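Local coordinates for protein aminotransferase, class I and II (Erwinia tasmaniensis, PDB 5Z0Q) that is a member of the class I and II aminotransferase family and binds pyridoxal-5'-phosphate, at residues Arg184-Gln195 with Phe221-Arg231. Residues are numbered along the deposited sequence; the frame is centred on the assembly and turned at random.
Sequences RKELEAQLRFAQ and FASLSDDAAQR
L191 of helix 184-197 packs its two methyls against F221, L224 and A228, an example of a leucine whose branches meet different partners. L191 CD1 meets F221 CZ at 3.6 Å and A228 CB at 3.7 Å; L191 CD2 lies 4.0 Å from L224 CD1. With CG held anti to the backbone N (chi1 174°), the fork is carried toward these side chains, while the F221 ring lies along the helix backbone with Q190 C at its edge. L224 slides past L191 in the opposite direction, and L224 CD1 lies 3.7 Å from L187 O. This is an outer layer of the large PLP-binding domain of the aminotransferase fold: helix 184-197 leads into strand 200-204, the segment 221-231 leads into the parallel neighbour, strand 232-236, and F221 also touches V201 and L171 of the central sheet. Toward solvent the fit slackens. L224 CD2 sits over one face of the R184 guanidinium, 4.3 Å from R184 CZ; a long ion pair to E188 OE2, with the oxygen well out of the guanidinium plane, adds charge attraction alone. Toward the C-terminal end of the helix Q195 NE2 gives D227 OD2 a weak, bent hydrogen bond (3.0 Å, 126°), amide and carboxylate planes standing 79° apart. D227 OD2 also forms a salt bridge with R231 NH1 (2.8 Å), its hydrogen bond weak, and Q195 CG sits over one face of the R231 guanidinium.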
loop_
_atom_site.group_PDB
_atom_site.type_symbol
_atom_site.label_atom_id
_atom_site.label_comp_id
_atom_site.label_asym_id
_atom_site.label_seq_id
_atom_site.Cartn_x
_atom_site.Cartn_y
_atom_site.Cartn_z
ATOM N N ARG A 184 7.272 29.361 16.151
ATOM C CA ARG A 184 6.658 28.848 17.371
ATOM C C ARG A 184 5.438 29.670 17.771
ATOM O O ARG A 184 4.440 29.116 18.244
ATOM C CB ARG A 184 7.683 28.820 18.503
ATOM C CG ARG A 184 7.240 28.004 19.703
ATOM C CD ARG A 184 8.393 27.717 20.650
ATOM N NE ARG A 184 7.995 26.775 21.691
ATOM C CZ ARG A 184 8.137 25.457 21.600
ATOM N NH1 ARG A 184 8.676 24.920 20.514
ATOM N NH2 ARG A 184 7.740 24.675 22.594
ATOM N N LYS A 185 5.499 30.993 17.590
ATOM C CA LYS A 185 4.353 31.835 17.918
ATOM C C LYS A 185 3.176 31.563 16.991
ATOM O O LYS A 185 2.019 31.652 17.417
ATOM C CB LYS A 185 4.746 33.312 17.854
ATOM C CG LYS A 185 5.788 33.729 18.884
ATOM C CD LYS A 185 5.171 33.929 20.260
ATOM C CE LYS A 185 4.267 35.153 20.287
ATOM N NZ LYS A 185 3.773 35.450 21.661
ATOM N N GLU A 186 3.448 31.225 15.730
ATOM C CA GLU A 186 2.372 30.947 14.787
ATOM C C GLU A 186 1.737 29.588 15.054
ATOM O O GLU A 186 0.523 29.425 14.890
ATOM C CB GLU A 186 2.898 31.023 13.354
ATOM C CG GLU A 186 3.807 32.216 13.098
ATOM C CD GLU A 186 4.211 32.344 11.643
ATOM O OE1 GLU A 186 3.634 33.199 10.940
ATOM O OE2 GLU A 186 5.103 31.587 11.202
ATOM N N LEU A 187 2.540 28.605 15.467
ATOM C CA LEU A 187 1.986 27.297 15.808
ATOM C C LEU A 187 1.139 27.369 17.071
ATOM O O LEU A 187 0.083 26.731 17.155
ATOM C CB LEU A 187 3.110 26.276 15.972
ATOM C CG LEU A 187 3.820 25.842 14.688
ATOM C CD1 LEU A 187 4.994 24.931 15.002
ATOM C CD2 LEU A 187 2.843 25.153 13.745
ATOM N N GLU A 188 1.585 28.140 18.065
ATOM C CA GLU A 188 0.797 28.295 19.284
ATOM C C GLU A 188 -0.495 29.056 19.019
ATOM O O GLU A 188 -1.472 28.891 19.759
ATOM C CB GLU A 188 1.624 28.994 20.361
ATOM C CG GLU A 188 2.807 28.173 20.854
ATOM C CD GLU A 188 3.567 28.850 21.978
ATOM O OE1 GLU A 188 3.279 30.031 22.267
ATOM O OE2 GLU A 188 4.452 28.198 22.574
ATOM N N ALA A 189 -0.523 29.887 17.976
ATOM C CA ALA A 189 -1.772 30.525 17.578
ATOM C C ALA A 189 -2.720 29.517 16.941
ATOM O O ALA A 189 -3.925 29.524 17.221
ATOM C CB ALA A 189 -1.494 31.682 16.620
ATOM N N GLN A 190 -2.193 28.642 16.082
ATOM C CA GLN A 190 -3.014 27.586 15.502
ATOM C C GLN A 190 -3.489 26.604 16.565
ATOM O O GLN A 190 -4.578 26.033 16.437
ATOM C CB GLN A 190 -2.232 26.856 14.410
ATOM C CG GLN A 190 -1.757 27.762 13.286
ATOM C CD GLN A 190 -0.765 27.081 12.366
ATOM O OE1 GLN A 190 -0.329 25.959 12.626
ATOM N NE2 GLN A 190 -0.401 27.758 11.283
ATOM N N LEU A 191 -2.690 26.396 17.614
ATOM C CA LEU A 191 -3.121 25.532 18.708
ATOM C C LEU A 191 -4.260 26.168 19.495
ATOM O O LEU A 191 -5.231 25.488 19.848
ATOM C CB LEU A 191 -1.942 25.223 19.630
ATOM C CG LEU A 191 -2.280 24.436 20.897
ATOM C CD1 LEU A 191 -2.935 23.110 20.546
ATOM C CD2 LEU A 191 -1.035 24.217 21.747
ATOM N N ARG A 192 -4.159 27.470 19.781
ATOM C CA ARG A 192 -5.233 28.150 20.495
ATOM C C ARG A 192 -6.514 28.184 19.673
ATOM O O ARG A 192 -7.614 28.158 20.236
ATOM C CB ARG A 192 -4.798 29.565 20.883
ATOM C CG ARG A 192 -3.794 29.599 22.027
ATOM C CD ARG A 192 -3.469 31.019 22.476
ATOM N NE ARG A 192 -2.176 31.478 21.972
ATOM C CZ ARG A 192 -2.022 32.422 21.048
ATOM N NH1 ARG A 192 -3.083 33.022 20.525
ATOM N NH2 ARG A 192 -0.805 32.771 20.653
ATOM N N PHE A 193 -6.395 28.234 18.345
ATOM C CA PHE A 193 -7.578 28.155 17.496
ATOM C C PHE A 193 -8.228 26.781 17.588
ATOM O O PHE A 193 -9.460 26.669 17.595
ATOM C CB PHE A 193 -7.208 28.479 16.049
ATOM C CG PHE A 193 -8.343 28.315 15.078
ATOM C CD1 PHE A 193 -9.307 29.300 14.944
ATOM C CD2 PHE A 193 -8.441 27.180 14.289
ATOM C CE1 PHE A 193 -10.349 29.155 14.049
ATOM C CE2 PHE A 193 -9.482 27.029 13.392
ATOM C CZ PHE A 193 -10.437 28.018 13.272
ATOM N N ALA A 194 -7.416 25.724 17.662
ATOM C CA ALA A 194 -7.966 24.378 17.775
ATOM C C ALA A 194 -8.648 24.170 19.121
ATOM O O ALA A 194 -9.683 23.502 19.201
ATOM C CB ALA A 194 -6.863 23.341 17.565
ATOM N N GLN A 195 -8.088 24.740 20.191
ATOM C CA GLN A 195 -8.673 24.561 21.516
ATOM C C GLN A 195 -9.964 25.357 21.667
ATOM O O GLN A 195 -10.949 24.854 22.220
ATOM C CB GLN A 195 -7.667 24.968 22.592
ATOM C CG GLN A 195 -6.392 24.142 22.595
ATOM C CD GLN A 195 -5.315 24.746 23.472
ATOM O OE1 GLN A 195 -5.463 25.859 23.977
ATOM N NE2 GLN A 195 -4.221 24.015 23.658
ATOM N N PHE A 221 3.815 19.961 15.818
ATOM C CA PHE A 221 2.641 20.542 16.459
ATOM C C PHE A 221 2.375 19.896 17.813
ATOM O O PHE A 221 2.077 20.587 18.794
ATOM C CB PHE A 221 1.422 20.403 15.547
ATOM C CG PHE A 221 0.171 21.022 16.105
ATOM C CD1 PHE A 221 -0.097 22.367 15.912
ATOM C CD2 PHE A 221 -0.740 20.259 16.819
ATOM C CE1 PHE A 221 -1.248 22.943 16.423
ATOM C CE2 PHE A 221 -1.893 20.829 17.334
ATOM C CZ PHE A 221 -2.147 22.172 17.135
ATOM N N ALA A 222 2.490 18.572 17.888
ATOM C CA ALA A 222 2.207 17.851 19.122
ATOM C C ALA A 222 3.274 18.047 20.192
ATOM O O ALA A 222 3.110 17.526 21.301
ATOM C CB ALA A 222 2.036 16.361 18.824
ATOM N N SER A 223 4.352 18.772 19.898
ATOM C CA SER A 223 5.392 19.038 20.883
ATOM C C SER A 223 5.191 20.355 21.620
ATOM O O SER A 223 5.951 20.646 22.552
ATOM C CB SER A 223 6.770 19.036 20.210
ATOM O OG SER A 223 6.859 20.045 19.219
ATOM N N LEU A 224 4.197 21.156 21.227
ATOM C CA LEU A 224 3.939 22.418 21.914
ATOM C C LEU A 224 3.528 22.176 23.361
ATOM O O LEU A 224 4.072 22.790 24.286
ATOM C CB LEU A 224 2.856 23.203 21.174
ATOM C CG LEU A 224 3.175 23.604 19.734
ATOM C CD1 LEU A 224 1.961 24.241 19.074
ATOM C CD2 LEU A 224 4.366 24.545 19.699
ATOM N N SER A 225 2.565 21.284 23.572
ATOM C CA SER A 225 2.106 20.929 24.905
ATOM C C SER A 225 1.555 19.511 24.857
ATOM O O SER A 225 1.483 18.886 23.795
ATOM C CB SER A 225 1.053 21.919 25.411
ATOM O OG SER A 225 -0.124 21.858 24.625
ATOM N N ASP A 226 1.162 19.001 26.023
ATOM C CA ASP A 226 0.533 17.690 26.081
ATOM C C ASP A 226 -0.908 17.719 25.593
ATOM O O ASP A 226 -1.432 16.676 25.188
ATOM C CB ASP A 226 0.594 17.142 27.508
ATOM C CG ASP A 226 2.015 16.918 27.980
ATOM O OD1 ASP A 226 2.830 16.395 27.189
ATOM O OD2 ASP A 226 2.321 17.272 29.138
ATOM N N ASP A 227 -1.555 18.886 25.620
ATOM C CA ASP A 227 -2.895 19.000 25.057
ATOM C C ASP A 227 -2.864 18.863 23.540
ATOM O O ASP A 227 -3.734 18.210 22.952
ATOM C CB ASP A 227 -3.527 20.331 25.462
ATOM C CG ASP A 227 -4.939 20.490 24.934
ATOM O OD1 ASP A 227 -5.865 19.898 25.528
ATOM O OD2 ASP A 227 -5.123 21.203 23.923
ATOM N N ALA A 228 -1.868 19.473 22.892
ATOM C CA ALA A 228 -1.741 19.342 21.445
ATOM C C ALA A 228 -1.434 17.903 21.049
ATOM O O ALA A 228 -1.902 17.426 20.011
ATOM C CB ALA A 228 -0.653 20.283 20.927
ATOM N N ALA A 229 -0.647 17.200 21.865
ATOM C CA ALA A 229 -0.309 15.815 21.556
ATOM C C ALA A 229 -1.534 14.912 21.644
ATOM O O ALA A 229 -1.701 14.004 20.823
ATOM C CB ALA A 229 0.794 15.325 22.493
ATOM N N GLN A 230 -2.403 15.148 22.627
ATOM C CA GLN A 230 -3.575 14.306 22.835
ATOM C C GLN A 230 -4.736 14.650 21.911
ATOM O O GLN A 230 -5.788 14.009 22.006
ATOM C CB GLN A 230 -4.034 14.396 24.293
ATOM C CG GLN A 230 -3.042 13.819 25.291
ATOM C CD GLN A 230 -2.813 12.333 25.090
ATOM O OE1 GLN A 230 -3.731 11.597 24.728
ATOM N NE2 GLN A 230 -1.583 11.886 25.318
ATOM N N ARG A 231 -4.577 15.632 21.022
ATOM C CA ARG A 231 -5.653 16.037 20.127
ATOM C C ARG A 231 -5.238 16.006 18.660
ATOM O O ARG A 231 -6.003 16.468 17.805
ATOM C CB ARG A 231 -6.150 17.443 20.493
ATOM C CG ARG A 231 -5.194 18.558 20.087
ATOM C CD ARG A 231 -5.506 19.877 20.786
ATOM N NE ARG A 231 -6.900 20.285 20.636
ATOM C CZ ARG A 231 -7.772 20.342 21.638
ATOM N NH1 ARG A 231 -7.394 20.027 22.868
ATOM N NH2 ARG A 231 -9.022 20.722 21.410
#